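Local coordinates for 5-oxoprolinase subunit C (PDB 5DUD), which catalyses, as part of 5-oxoprolinase, the cleavage of 5-oxoproline to L-glutamate, coupled to the hydrolysis of ATP to ADP and phosphate, at residues Tyr267-Ile272 / Gln276-Val281; Ser129-Val134 / Met246-Thr251; Thr11-Gly16 / Ile119-Val124; Gly16-Phe21 / Val134-Leu139; Phe70-Ala75 / Gln98-Lys103. All coordinates share one frame; numbering follows the deposited sequence.

Contact 1: Tyr267-Ile272 / Gln276-Val281; sequences YHLAQI and QPIHFV
Ile272 and Gln276 are where the two backbones come nearest, with Ile272 CA 6.6 Å from Gln276 CA. Tyr267-Gln271 belong to helix 266-271, which is weakly bonded here. From Pro277 on, the chain runs as strand 277-282. No hydrogen bond crosses between the segments. Inside the first, Ile272 N bonds to Leu269 O.

Side chains make the join, and Ile278 is at its centre. Ile272 points at the strand segment and touches it with both branches. Its CD1 lies 3.9 Å from Ile278 CG2. Its CG2 lies 4.1 Å from Ile278 CG1. With CG1 of Ile272 anti to the carbonyl carbon (chi1 -74°), CG2 falls on the carbonyl side of the residue, 3.9 Å from Gln276 O. The two isoleucines meet at a slant. Ile278 CD1 reaches on to Leu269 CD1 at 4.2 Å, and these two side chains cross at about a right angle. One strand residue therefore packs on two residues three apart along the chain. With an alanine at Ile272, Ile278 would probably face a gap beside its CG1 and CG2.

Ile174 of strand 173-178 touches both Leu269 and Ile278. Leu211 of strand 208-212 also packs on Ile278. Tyr209 OH bonds to Leu269 O.

The contact is mainly aliphatic and mostly buried. It fastens the end of helix 266-271 to strand 277-282, in the mixed sheet that also holds strands 173-178 and 208-212; the carboxyltransferase family is classed as cyclophilin-like. Fit and exclusion of water do this, with no polar bond across it.

Contact 2: Ser129-Val134 / Met246-Thr251; sequences STDLKV and MNDAQT
Asp248 O is held by a water that also reaches Asp131, and Ser27 OG adds a weak hydrogen bond to it. The water donates to Asp248 O at 2.8 Å. It also donates to Asp131 OD1 at 3.4 Å, which is a weak bond. This water is the polar link between the segments, as no direct hydrogen bond joins them.

The Asp248 side chain points at the other segment. Its OD2 lies 4.3 Å from Asp131 OD1, so two like charges sit near each other. Leu132 N is 4.3 Å from Asp248 OD2, a long distance. The CG of Asp131 stands nearly anti to its backbone N (chi1 -159°), and this swings the carboxylate over to Asp248. The stronger partner of Asp248 is elsewhere: OD1 makes a salt bridge with Arg206 NH1. That positive charge is likely to offset part of the repulsion between the two carboxylates.

Both segments are loops. Ser129-Val134 lies between strands 110-115 and 149-150, and Thr130 is tied to Val13 of strand 12-14 by backbone bonding and through its OG1. Met246-Thr251 links strands 243-245 and 252-253, with Met246 packed on Leu269 of helix 266-271. Lys133, Val134, Gln250 and Thr251 pack against another protein chain of the assembly.

Contact 3: Thr11-Gly16 / Ile119-Val124; sequences TTVQDG and IDVPPV
No aromatic ring, amide or guanidinium group takes part where Val13 meets Ile119 and Val121, so there are no flat faces or edges to match. Three branched aliphatic side chains do all the touching.

Val13 carries its side of the contact with one methyl. Its CG1 lies 4.2 Å from Ile119 CD1. The same CG1 lies 4.2 Å from Val121 CG2, so a single carbon meets both partners. CG1 is anti to the backbone N of Val13 (chi1 -172°), which aims it out toward the opposite segment. Ile119 answers with the far end of its longer branch. Val121 answers with CG2. Ile119 and Val121 both point toward Val13. The backbones stay well apart, with Val13 CA and Ile119 CA, the nearest pair, separated by 8.1 Å.

Val13 lies on strand 12-14, at one border of its sheet within this chain. Ile119-Val124 is part of the long loop after strand 110-115. Leu53 of strand 52-56 and Leu150 of strand 149-150 each touch both Val13 and Ile119.

The join is small and wholly apolar, burying 103 Å² between the segments. It has no directional bond. It rests Ile119 and Val121 of the loop on Val13 of strand 12-14 by van der Waals contact alone.

Contact 4: Gly16-Phe21 / Val134-Leu139; sequences GGRHGF and VGIGGL
The side chains of Arg18 and Ile136 are inclined to each other, with the methyl end of the isoleucine over one face of the guanidinium. Ile136 CD1 sits about 4.1 Å above that plane, displaced toward its rim, and is 4.2 Å from Arg18 NE. Arg18 leaves its backbone with CG anti to N, then bends at chi3 (-71°), and the bend turns the flat end toward Ile136 and Gly137. Arg18 NH2 approaches Gly137 CA obliquely, at 3.7 Å. Gly137 has no side chain; a CB there would point toward Arg18.

Both segments are loops. Arg18 is the centre of an inverse gamma turn. Gly135 and Ile136 form a G1 beta bulge opposite Asp131, and Ile136 also packs on the Asp131 side chain.

The guanidinium N-H groups find partners outside the two segments. Arg18 NE bonds to Val124 O, and NH2 bonds to Ser129 O and weakly to Ser127 O. These carbonyls restrain the rotation of the group and keep one face turned to Ile136. Close by, another protein chain of the assembly packs an apolar side chain on Ile136, and one of its acidic side chains accepts a hydrogen bond from Gly20 N.

Contact 5: Phe70-Ala75 / Gln98-Lys103; sequences FALTGA and QRLTLK
Aromatic to aliphatic contact comes first: the ring of Phe70 meets the forked end of Leu100. Phe70 CE2 lies 3.7 Å from Leu100 CD1 and 3.8 Å from Leu100 CD2, so both methyls touch near one ring carbon. The two side chains meet obliquely. CG of Leu100 is anti to its backbone N (chi1 179°), and this carries both methyls out toward the other strand.

The remaining contacts are aliphatic. Leu72 and Leu100 meet tip to tip, with Leu72 CD1 4.1 Å from Leu100 CD2. The other methyl of Leu72 serves a second partner: its CD2 is 4.0 Å from Leu102 CD2, and there the side chains slide past each other in opposite directions. Leu100 thus sits against Phe70 and Leu72, and Leu72 against Leu100 and Leu102. An alanine at Leu100 would probably open a gap facing the Phe70 ring and Leu72 CD1, and the ring would be freer to shift.

The backbones make no hydrogen bond to each other. Strand segments 70-74 and 99-102 run almost parallel, at 8°, but their axes are 11.2 Å apart. They belong to two different antiparallel sheets, packed face to face. Leu113 of strand 110-115 touches Phe70, Leu72 and Leu100, and Phe64 of strand 60-64 touches Leu100. Ala79 lies against both Leu72 and Leu102.

All four touching residues are buried. The chemistry is that of a hydrocarbon core between two sheets, where side-chain shape and exclusion of water do the holding.

How the contacts relate
Contacts 2, 3 and 4 form one cluster, of loops and the edge strand 12-14. The centre of contact 4 is about 8 Å from those of contacts 2 and 3. Contacts 3 and 4 share Gly16, and contacts 2 and 4 share Val134. Asp131 N probably bonds to Ile136 O at 2.9 Å, and Ser129 OG probably bonds to Asp15 N at 3.2 Å. Contact 1 touches contact 2 through Leu269 CB and Met246 CE, 3.7 Å apart. It reaches contact 5 where Gln271 OE1 is 3.6 Å from Ala75 CB. Contact 5 stands about 9 Å, nearest atoms, from contact 3, and both reach the sheet that includes strands 12-14 and 68-74.

Contact 1: Tyr267-Ile272 / Gln276-Val281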
# COMPACT_ATOMS: atom_id res chain seq x y z
N TYR A 267 6.56 11.17 -6.76
CA TYR A 267 7.61 11.69 -5.88
C TYR A 267 7.33 13.13 -5.42
O TYR A 267 7.77 13.50 -4.34
CB TYR A 267 9.01 11.58 -6.53
CG TYR A 267 9.38 12.66 -7.53
CD1 TYR A 267 10.04 13.81 -7.13
CD2 TYR A 267 9.22 12.46 -8.90
CE1 TYR A 267 10.44 14.78 -8.04
CE2 TYR A 267 9.62 13.41 -9.83
CZ TYR A 267 10.24 14.57 -9.40
OH TYR A 267 10.62 15.52 -10.32
N HIS A 268 6.58 13.93 -6.21
CA HIS A 268 6.26 15.32 -5.82
C HIS A 268 5.36 15.39 -4.57
O HIS A 268 5.54 16.31 -3.76
CB HIS A 268 5.57 16.09 -6.97
CG HIS A 268 6.47 16.41 -8.12
ND1 HIS A 268 6.86 17.71 -8.38
CD2 HIS A 268 6.98 15.60 -9.08
CE1 HIS A 268 7.61 17.65 -9.47
NE2 HIS A 268 7.69 16.40 -9.93
N LEU A 269 4.40 14.46 -4.41
CA LEU A 269 3.46 14.43 -3.26
C LEU A 269 4.21 14.37 -1.91
O LEU A 269 3.84 15.05 -0.96
CB LEU A 269 2.48 13.23 -3.35
CG LEU A 269 1.12 13.32 -4.09
CD1 LEU A 269 0.12 14.25 -3.38
CD2 LEU A 269 1.28 13.56 -5.59
N ALA A 270 5.29 13.55 -1.86
CA ALA A 270 6.11 13.30 -0.67
C ALA A 270 6.71 14.56 -0.07
O ALA A 270 6.88 14.59 1.15
CB ALA A 270 7.24 12.34 -1.01
N GLN A 271 7.06 15.56 -0.89
CA GLN A 271 7.69 16.78 -0.39
C GLN A 271 6.71 17.90 -0.07
O GLN A 271 7.11 18.85 0.59
CB GLN A 271 8.73 17.31 -1.39
CG GLN A 271 9.86 16.33 -1.74
CD GLN A 271 10.58 15.67 -0.59
OE1 GLN A 271 10.59 16.14 0.55
NE2 GLN A 271 11.33 14.62 -0.89
N ILE A 272 5.45 17.81 -0.51
CA ILE A 272 4.47 18.88 -0.28
C ILE A 272 4.17 19.07 1.22
O ILE A 272 3.62 18.16 1.84
CB ILE A 272 3.16 18.65 -1.09
CG1 ILE A 272 3.40 18.95 -2.59
CG2 ILE A 272 2.02 19.55 -0.56
CD1 ILE A 272 2.39 18.31 -3.53
N GLN A 276 0.48 23.57 2.32
CA GLN A 276 0.59 24.08 0.95
C GLN A 276 -0.42 23.42 -0.00
O GLN A 276 -0.73 22.25 0.16
CB GLN A 276 2.01 23.86 0.41
CG GLN A 276 3.10 24.67 1.14
CD GLN A 276 3.11 26.13 0.74
OE1 GLN A 276 3.82 26.54 -0.18
NE2 GLN A 276 2.32 26.95 1.42
N PRO A 277 -0.89 24.16 -1.04
CA PRO A 277 -1.85 23.57 -1.99
C PRO A 277 -1.23 22.56 -2.95
O PRO A 277 -0.01 22.39 -2.99
CB PRO A 277 -2.39 24.80 -2.73
CG PRO A 277 -1.29 25.78 -2.68
CD PRO A 277 -0.61 25.57 -1.37
N ILE A 278 -2.10 21.87 -3.71
CA ILE A 278 -1.73 20.87 -4.74
C ILE A 278 -2.62 21.09 -5.97
O ILE A 278 -3.84 21.06 -5.84
CB ILE A 278 -1.88 19.39 -4.24
CG1 ILE A 278 -1.37 19.20 -2.79
CG2 ILE A 278 -1.15 18.44 -5.20
CD1 ILE A 278 -1.66 17.83 -2.20
N HIS A 279 -2.01 21.26 -7.16
CA HIS A 279 -2.76 21.43 -8.41
C HIS A 279 -2.67 20.17 -9.24
O HIS A 279 -1.60 19.57 -9.35
CB HIS A 279 -2.23 22.62 -9.22
CG HIS A 279 -2.30 23.94 -8.50
ND1 HIS A 279 -1.21 24.45 -7.84
CD2 HIS A 279 -3.34 24.80 -8.37
CE1 HIS A 279 -1.60 25.61 -7.33
NE2 HIS A 279 -2.87 25.86 -7.63
N PHE A 280 -3.79 19.77 -9.86
CA PHE A 280 -3.82 18.60 -10.74
C PHE A 280 -3.82 19.05 -12.19
O PHE A 280 -4.53 20.00 -12.55
CB PHE A 280 -5.03 17.71 -10.45
CG PHE A 280 -4.98 16.99 -9.12
CD1 PHE A 280 -4.07 15.96 -8.91
CD2 PHE A 280 -5.86 17.30 -8.10
CE1 PHE A 280 -4.03 15.28 -7.69
CE2 PHE A 280 -5.82 16.62 -6.88
CZ PHE A 280 -4.91 15.62 -6.68
N VAL A 281 -3.03 18.38 -13.03
CA VAL A 281 -2.92 18.66 -14.46
C VAL A 281 -3.52 17.48 -15.23
O VAL A 281 -3.17 16.34 -14.95
CB VAL A 281 -1.44 18.92 -14.86
CG1 VAL A 281 -1.26 18.94 -16.38
CG2 VAL A 281 -0.93 20.22 -14.24

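Contact 2: Ser129-Val134 / Met246-Thr251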
# COMPACT_ATOMS: atom_id res chain seq x y z
N SER A 129 11.43 -2.79 3.94
CA SER A 129 10.54 -1.65 4.14
C SER A 129 9.70 -1.83 5.39
O SER A 129 9.08 -2.89 5.57
CB SER A 129 9.62 -1.47 2.94
OG SER A 129 10.36 -1.06 1.80
N THR A 130 9.63 -0.80 6.23
CA THR A 130 8.89 -0.84 7.49
C THR A 130 7.40 -0.65 7.24
O THR A 130 7.00 0.37 6.66
CB THR A 130 9.40 0.23 8.46
OG1 THR A 130 10.82 0.28 8.41
CG2 THR A 130 8.97 -0.03 9.90
N ASP A 131 6.59 -1.63 7.66
CA ASP A 131 5.13 -1.56 7.57
C ASP A 131 4.62 -1.27 8.98
O ASP A 131 4.65 -2.14 9.85
CB ASP A 131 4.58 -2.88 6.99
CG ASP A 131 3.20 -2.78 6.38
OD1 ASP A 131 2.45 -1.84 6.74
OD2 ASP A 131 2.85 -3.65 5.55
N LEU A 132 4.23 -0.01 9.23
CA LEU A 132 3.83 0.46 10.56
C LEU A 132 2.43 -0.03 10.96
O LEU A 132 2.17 -0.15 12.16
CB LEU A 132 3.88 1.99 10.62
CG LEU A 132 5.26 2.61 10.37
CD1 LEU A 132 5.13 4.04 9.91
CD2 LEU A 132 6.13 2.53 11.61
N LYS A 133 1.55 -0.32 9.99
CA LYS A 133 0.20 -0.83 10.26
C LYS A 133 0.24 -2.32 10.58
O LYS A 133 -0.50 -2.78 11.44
CB LYS A 133 -0.73 -0.56 9.07
CG LYS A 133 -2.16 -1.07 9.24
CD LYS A 133 -3.10 -0.42 8.24
CE LYS A 133 -4.48 -1.05 8.21
NZ LYS A 133 -5.22 -0.86 9.49
N VAL A 134 1.10 -3.07 9.86
CA VAL A 134 1.25 -4.52 10.01
C VAL A 134 2.25 -4.87 11.12
O VAL A 134 2.10 -5.91 11.76
CB VAL A 134 1.66 -5.15 8.66
CG1 VAL A 134 1.81 -6.66 8.76
CG2 VAL A 134 0.67 -4.78 7.55
N MET A 246 -1.29 6.38 -1.11
CA MET A 246 0.17 6.38 -1.20
C MET A 246 0.68 4.93 -1.09
O MET A 246 -0.05 4.01 -1.46
CB MET A 246 0.76 7.33 -0.12
CG MET A 246 0.26 8.76 -0.21
SD MET A 246 0.53 9.59 -1.80
CE MET A 246 2.30 9.86 -1.75
N ASN A 247 1.93 4.70 -0.64
CA ASN A 247 2.53 3.36 -0.64
C ASN A 247 1.96 2.38 0.41
O ASN A 247 1.75 1.22 0.05
CB ASN A 247 4.04 3.45 -0.47
CG ASN A 247 4.75 4.27 -1.53
OD1 ASN A 247 4.18 5.22 -2.09
ND2 ASN A 247 6.01 3.98 -1.79
N ASP A 248 1.70 2.81 1.66
CA ASP A 248 1.16 1.93 2.72
C ASP A 248 -0.38 1.76 2.65
O ASP A 248 -0.94 1.08 3.52
CB ASP A 248 1.54 2.47 4.11
CG ASP A 248 3.01 2.30 4.45
OD1 ASP A 248 3.83 2.26 3.51
OD2 ASP A 248 3.34 2.27 5.65
N ALA A 249 -1.07 2.33 1.63
CA ALA A 249 -2.53 2.25 1.48
C ALA A 249 -3.10 0.83 1.38
O ALA A 249 -2.36 -0.13 1.17
CB ALA A 249 -2.96 3.00 0.22
N GLN A 250 -4.43 0.73 1.50
CA GLN A 250 -5.20 -0.50 1.34
C GLN A 250 -5.03 -1.09 -0.05
O GLN A 250 -5.03 -0.32 -1.02
CB GLN A 250 -6.71 -0.22 1.52
CG GLN A 250 -7.24 -0.34 2.93
CD GLN A 250 -8.75 -0.36 2.89
OE1 GLN A 250 -9.38 -1.42 2.82
NE2 GLN A 250 -9.38 0.81 2.83
N THR A 251 -4.98 -2.42 -0.18
CA THR A 251 -4.92 -3.03 -1.51
C THR A 251 -6.31 -3.08 -2.18
O THR A 251 -6.36 -3.05 -3.41
CB THR A 251 -4.31 -4.42 -1.46
OG1 THR A 251 -5.14 -5.25 -0.65
CG2 THR A 251 -2.89 -4.42 -0.93
O HOH W 1 -0.39 -1.20 5.00

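Contact 3: Thr11-Gly16 / Ile119-Val124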
# COMPACT_ATOMS: atom_id res chain seq x y z
N THR A 11 10.64 8.52 11.50
CA THR A 11 11.84 7.99 10.84
C THR A 11 11.73 6.47 10.76
O THR A 11 11.42 5.83 11.77
CB THR A 11 13.10 8.44 11.58
OG1 THR A 11 13.02 9.85 11.78
CG2 THR A 11 14.38 8.11 10.81
N THR A 12 11.96 5.88 9.56
CA THR A 12 11.87 4.44 9.31
C THR A 12 12.90 3.97 8.28
O THR A 12 13.39 4.77 7.49
CB THR A 12 10.46 4.07 8.78
OG1 THR A 12 10.20 4.78 7.56
CG2 THR A 12 9.38 4.32 9.78
N VAL A 13 13.16 2.65 8.25
CA VAL A 13 14.06 2.01 7.27
C VAL A 13 13.21 1.68 6.04
O VAL A 13 12.29 0.87 6.14
CB VAL A 13 14.75 0.74 7.84
CG1 VAL A 13 15.80 0.22 6.86
CG2 VAL A 13 15.36 1.00 9.21
N GLN A 14 13.50 2.31 4.89
CA GLN A 14 12.73 2.09 3.67
C GLN A 14 13.61 1.54 2.55
O GLN A 14 14.79 1.84 2.47
CB GLN A 14 12.04 3.40 3.23
CG GLN A 14 10.97 3.89 4.20
CD GLN A 14 9.78 2.95 4.34
OE1 GLN A 14 9.49 2.13 3.47
NE2 GLN A 14 9.06 3.07 5.44
N ASP A 15 12.99 0.69 1.71
CA ASP A 15 13.58 -0.04 0.59
C ASP A 15 12.84 0.27 -0.74
O ASP A 15 12.04 1.20 -0.79
CB ASP A 15 13.45 -1.55 0.93
CG ASP A 15 14.60 -2.42 0.48
OD1 ASP A 15 15.68 -2.32 1.08
OD2 ASP A 15 14.40 -3.22 -0.46
N GLY A 16 13.13 -0.50 -1.79
CA GLY A 16 12.40 -0.45 -3.06
C GLY A 16 10.93 -0.80 -2.93
O GLY A 16 10.09 -0.16 -3.57
N ILE A 119 21.87 -0.80 5.03
CA ILE A 119 21.53 -1.12 6.41
C ILE A 119 21.20 -2.60 6.48
O ILE A 119 20.18 -3.02 5.93
CB ILE A 119 20.36 -0.24 6.94
CG1 ILE A 119 20.70 1.27 6.84
CG2 ILE A 119 20.01 -0.63 8.39
CD1 ILE A 119 19.54 2.20 7.07
N ASP A 120 22.08 -3.39 7.10
CA ASP A 120 21.87 -4.82 7.22
C ASP A 120 20.82 -5.07 8.30
O ASP A 120 21.12 -4.95 9.48
CB ASP A 120 23.20 -5.54 7.54
CG ASP A 120 23.17 -7.05 7.35
OD1 ASP A 120 22.07 -7.63 7.25
OD2 ASP A 120 24.27 -7.65 7.29
N VAL A 121 19.58 -5.34 7.88
CA VAL A 121 18.45 -5.66 8.75
C VAL A 121 17.76 -6.86 8.12
O VAL A 121 17.93 -7.07 6.91
CB VAL A 121 17.49 -4.46 9.01
CG1 VAL A 121 18.05 -3.51 10.06
CG2 VAL A 121 17.14 -3.72 7.72
N PRO A 122 17.01 -7.69 8.86
CA PRO A 122 16.44 -8.89 8.22
C PRO A 122 15.42 -8.56 7.12
O PRO A 122 14.45 -7.87 7.41
CB PRO A 122 15.81 -9.68 9.37
CG PRO A 122 16.13 -8.95 10.61
CD PRO A 122 16.73 -7.64 10.31
N PRO A 123 15.65 -9.00 5.85
CA PRO A 123 14.68 -8.71 4.79
C PRO A 123 13.45 -9.59 4.95
O PRO A 123 13.52 -10.80 4.70
CB PRO A 123 15.46 -9.01 3.50
CG PRO A 123 16.48 -10.00 3.89
CD PRO A 123 16.78 -9.81 5.35
N VAL A 124 12.35 -9.00 5.43
CA VAL A 124 11.10 -9.71 5.66
C VAL A 124 10.30 -9.77 4.35
O VAL A 124 9.70 -8.76 3.96
CB VAL A 124 10.29 -9.04 6.80
CG1 VAL A 124 8.92 -9.70 6.95
CG2 VAL A 124 11.06 -9.07 8.12

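Contact 4: Gly16-Phe21 / Val134-Leu139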
# COMPACT_ATOMS: atom_id res chain seq x y z
N GLY A 16 13.13 -0.50 -1.79
CA GLY A 16 12.40 -0.45 -3.06
C GLY A 16 10.93 -0.80 -2.93
O GLY A 16 10.09 -0.16 -3.57
N GLY A 17 10.62 -1.81 -2.11
CA GLY A 17 9.25 -2.23 -1.86
C GLY A 17 9.07 -3.72 -1.73
O GLY A 17 9.80 -4.51 -2.33
N ARG A 18 8.07 -4.11 -0.93
CA ARG A 18 7.70 -5.50 -0.69
C ARG A 18 6.69 -5.94 -1.77
O ARG A 18 5.49 -5.98 -1.53
CB ARG A 18 7.12 -5.61 0.74
CG ARG A 18 6.92 -7.03 1.23
CD ARG A 18 6.64 -7.14 2.72
NE ARG A 18 7.83 -6.85 3.53
CZ ARG A 18 8.13 -5.69 4.10
NH1 ARG A 18 7.32 -4.64 3.97
NH2 ARG A 18 9.25 -5.56 4.81
N HIS A 19 7.20 -6.24 -2.98
CA HIS A 19 6.38 -6.60 -4.15
C HIS A 19 6.03 -8.10 -4.19
O HIS A 19 6.61 -8.90 -3.47
CB HIS A 19 7.10 -6.19 -5.45
CG HIS A 19 7.51 -4.75 -5.50
ND1 HIS A 19 8.83 -4.36 -5.38
CD2 HIS A 19 6.75 -3.64 -5.64
CE1 HIS A 19 8.84 -3.04 -5.46
NE2 HIS A 19 7.61 -2.56 -5.62
N GLY A 20 5.09 -8.44 -5.08
CA GLY A 20 4.56 -9.79 -5.28
C GLY A 20 3.47 -10.23 -4.33
O GLY A 20 2.94 -11.33 -4.52
N PHE A 21 3.10 -9.43 -3.31
CA PHE A 21 2.09 -9.85 -2.34
C PHE A 21 0.89 -8.90 -2.21
O PHE A 21 0.23 -8.92 -1.19
CB PHE A 21 2.73 -10.07 -0.95
CG PHE A 21 4.11 -10.68 -0.97
CD1 PHE A 21 4.29 -12.04 -1.18
CD2 PHE A 21 5.24 -9.88 -0.86
CE1 PHE A 21 5.57 -12.59 -1.21
CE2 PHE A 21 6.51 -10.44 -0.88
CZ PHE A 21 6.68 -11.78 -1.06
N VAL A 134 1.10 -3.07 9.86
CA VAL A 134 1.25 -4.52 10.01
C VAL A 134 2.25 -4.87 11.12
O VAL A 134 2.10 -5.91 11.76
CB VAL A 134 1.66 -5.15 8.66
CG1 VAL A 134 1.81 -6.66 8.76
CG2 VAL A 134 0.67 -4.78 7.55
N GLY A 135 3.28 -4.04 11.30
CA GLY A 135 4.31 -4.27 12.31
C GLY A 135 5.38 -5.24 11.87
O GLY A 135 5.73 -6.16 12.62
N ILE A 136 5.92 -5.05 10.64
CA ILE A 136 6.98 -5.90 10.07
C ILE A 136 8.01 -5.04 9.32
O ILE A 136 7.73 -3.90 8.96
CB ILE A 136 6.40 -6.99 9.12
CG1 ILE A 136 5.56 -6.37 7.97
CG2 ILE A 136 5.58 -8.00 9.91
CD1 ILE A 136 5.30 -7.31 6.80
N GLY A 137 9.19 -5.61 9.09
CA GLY A 137 10.26 -4.95 8.36
C GLY A 137 10.99 -3.88 9.14
O GLY A 137 10.52 -3.43 10.19
N GLY A 138 12.14 -3.47 8.60
CA GLY A 138 13.00 -2.45 9.19
C GLY A 138 13.60 -2.88 10.51
O GLY A 138 14.36 -3.86 10.55
N LEU A 139 13.26 -2.17 11.58
CA LEU A 139 13.72 -2.49 12.93
C LEU A 139 12.50 -2.78 13.80
O LEU A 139 11.93 -1.86 14.39
CB LEU A 139 14.58 -1.35 13.49

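Contact 5: Phe70-Ala75 / Gln98-Lys103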
# COMPACT_ATOMS: atom_id res chain seq x y z
N PHE A 70 28.83 8.06 2.67
CA PHE A 70 27.41 8.32 2.90
C PHE A 70 26.88 9.39 1.94
O PHE A 70 27.65 10.01 1.21
CB PHE A 70 27.16 8.73 4.36
CG PHE A 70 27.28 10.20 4.68
CD1 PHE A 70 28.53 10.78 4.86
CD2 PHE A 70 26.16 11.00 4.84
CE1 PHE A 70 28.64 12.14 5.18
CE2 PHE A 70 26.27 12.35 5.14
CZ PHE A 70 27.52 12.91 5.31
N ALA A 71 25.56 9.59 1.94
CA ALA A 71 24.92 10.57 1.07
C ALA A 71 23.55 10.97 1.62
O ALA A 71 22.90 10.18 2.30
CB ALA A 71 24.77 10.01 -0.33
N LEU A 72 23.11 12.21 1.32
CA LEU A 72 21.81 12.75 1.73
C LEU A 72 21.02 13.23 0.50
O LEU A 72 21.61 13.82 -0.40
CB LEU A 72 21.99 13.92 2.71
CG LEU A 72 22.29 13.59 4.17
CD1 LEU A 72 22.78 14.84 4.89
CD2 LEU A 72 21.06 13.03 4.89
N THR A 73 19.71 12.92 0.43
CA THR A 73 18.83 13.32 -0.67
C THR A 73 17.48 13.79 -0.08
O THR A 73 17.36 13.89 1.15
CB THR A 73 18.65 12.16 -1.68
OG1 THR A 73 18.35 10.98 -0.95
CG2 THR A 73 19.88 11.94 -2.58
N GLY A 74 16.51 14.09 -0.93
CA GLY A 74 15.18 14.55 -0.52
C GLY A 74 15.17 16.02 -0.13
O GLY A 74 15.82 16.83 -0.79
N ALA A 75 14.44 16.37 0.94
CA ALA A 75 14.35 17.76 1.41
C ALA A 75 15.64 18.19 2.10
O ALA A 75 16.16 17.45 2.94
CB ALA A 75 13.17 17.91 2.36
N GLN A 98 31.88 10.52 14.16
CA GLN A 98 31.35 11.80 13.68
C GLN A 98 29.83 11.79 13.70
O GLN A 98 29.23 10.80 13.29
CB GLN A 98 31.84 12.07 12.25
CG GLN A 98 33.34 11.93 12.06
CD GLN A 98 33.81 12.66 10.82
OE1 GLN A 98 34.01 12.06 9.76
NE2 GLN A 98 33.94 13.98 10.92
N ARG A 99 29.20 12.87 14.18
CA ARG A 99 27.75 13.01 14.21
C ARG A 99 27.28 13.84 13.04
O ARG A 99 27.95 14.80 12.68
CB ARG A 99 27.29 13.69 15.51
CG ARG A 99 27.55 12.86 16.76
CD ARG A 99 26.86 13.48 17.96
NE ARG A 99 26.84 12.58 19.11
CZ ARG A 99 26.13 12.78 20.22
NH1 ARG A 99 25.35 13.86 20.34
NH2 ARG A 99 26.18 11.91 21.22
N LEU A 100 26.12 13.47 12.45
CA LEU A 100 25.47 14.17 11.33
C LEU A 100 24.18 14.77 11.86
O LEU A 100 23.24 14.04 12.14
CB LEU A 100 25.20 13.17 10.18
CG LEU A 100 24.51 13.71 8.93
CD1 LEU A 100 25.47 14.52 8.08
CD2 LEU A 100 23.92 12.57 8.14
N THR A 101 24.10 16.10 11.94
CA THR A 101 22.94 16.76 12.56
C THR A 101 22.00 17.44 11.56
O THR A 101 22.26 18.56 11.12
CB THR A 101 23.44 17.79 13.58
OG1 THR A 101 24.18 18.82 12.92
CG2 THR A 101 24.32 17.15 14.65
N LEU A 102 20.85 16.81 11.29
CA LEU A 102 19.83 17.42 10.43
C LEU A 102 18.86 18.25 11.29
O LEU A 102 18.57 17.86 12.41
CB LEU A 102 19.05 16.35 9.65
CG LEU A 102 19.74 15.78 8.41
CD1 LEU A 102 21.09 15.19 8.74
CD2 LEU A 102 18.87 14.74 7.75
N LYS A 103 18.38 19.39 10.77
CA LYS A 103 17.44 20.27 11.48
C LYS A 103 16.07 20.25 10.77
O LYS A 103 15.91 19.49 9.82
CB LYS A 103 18.03 21.69 11.56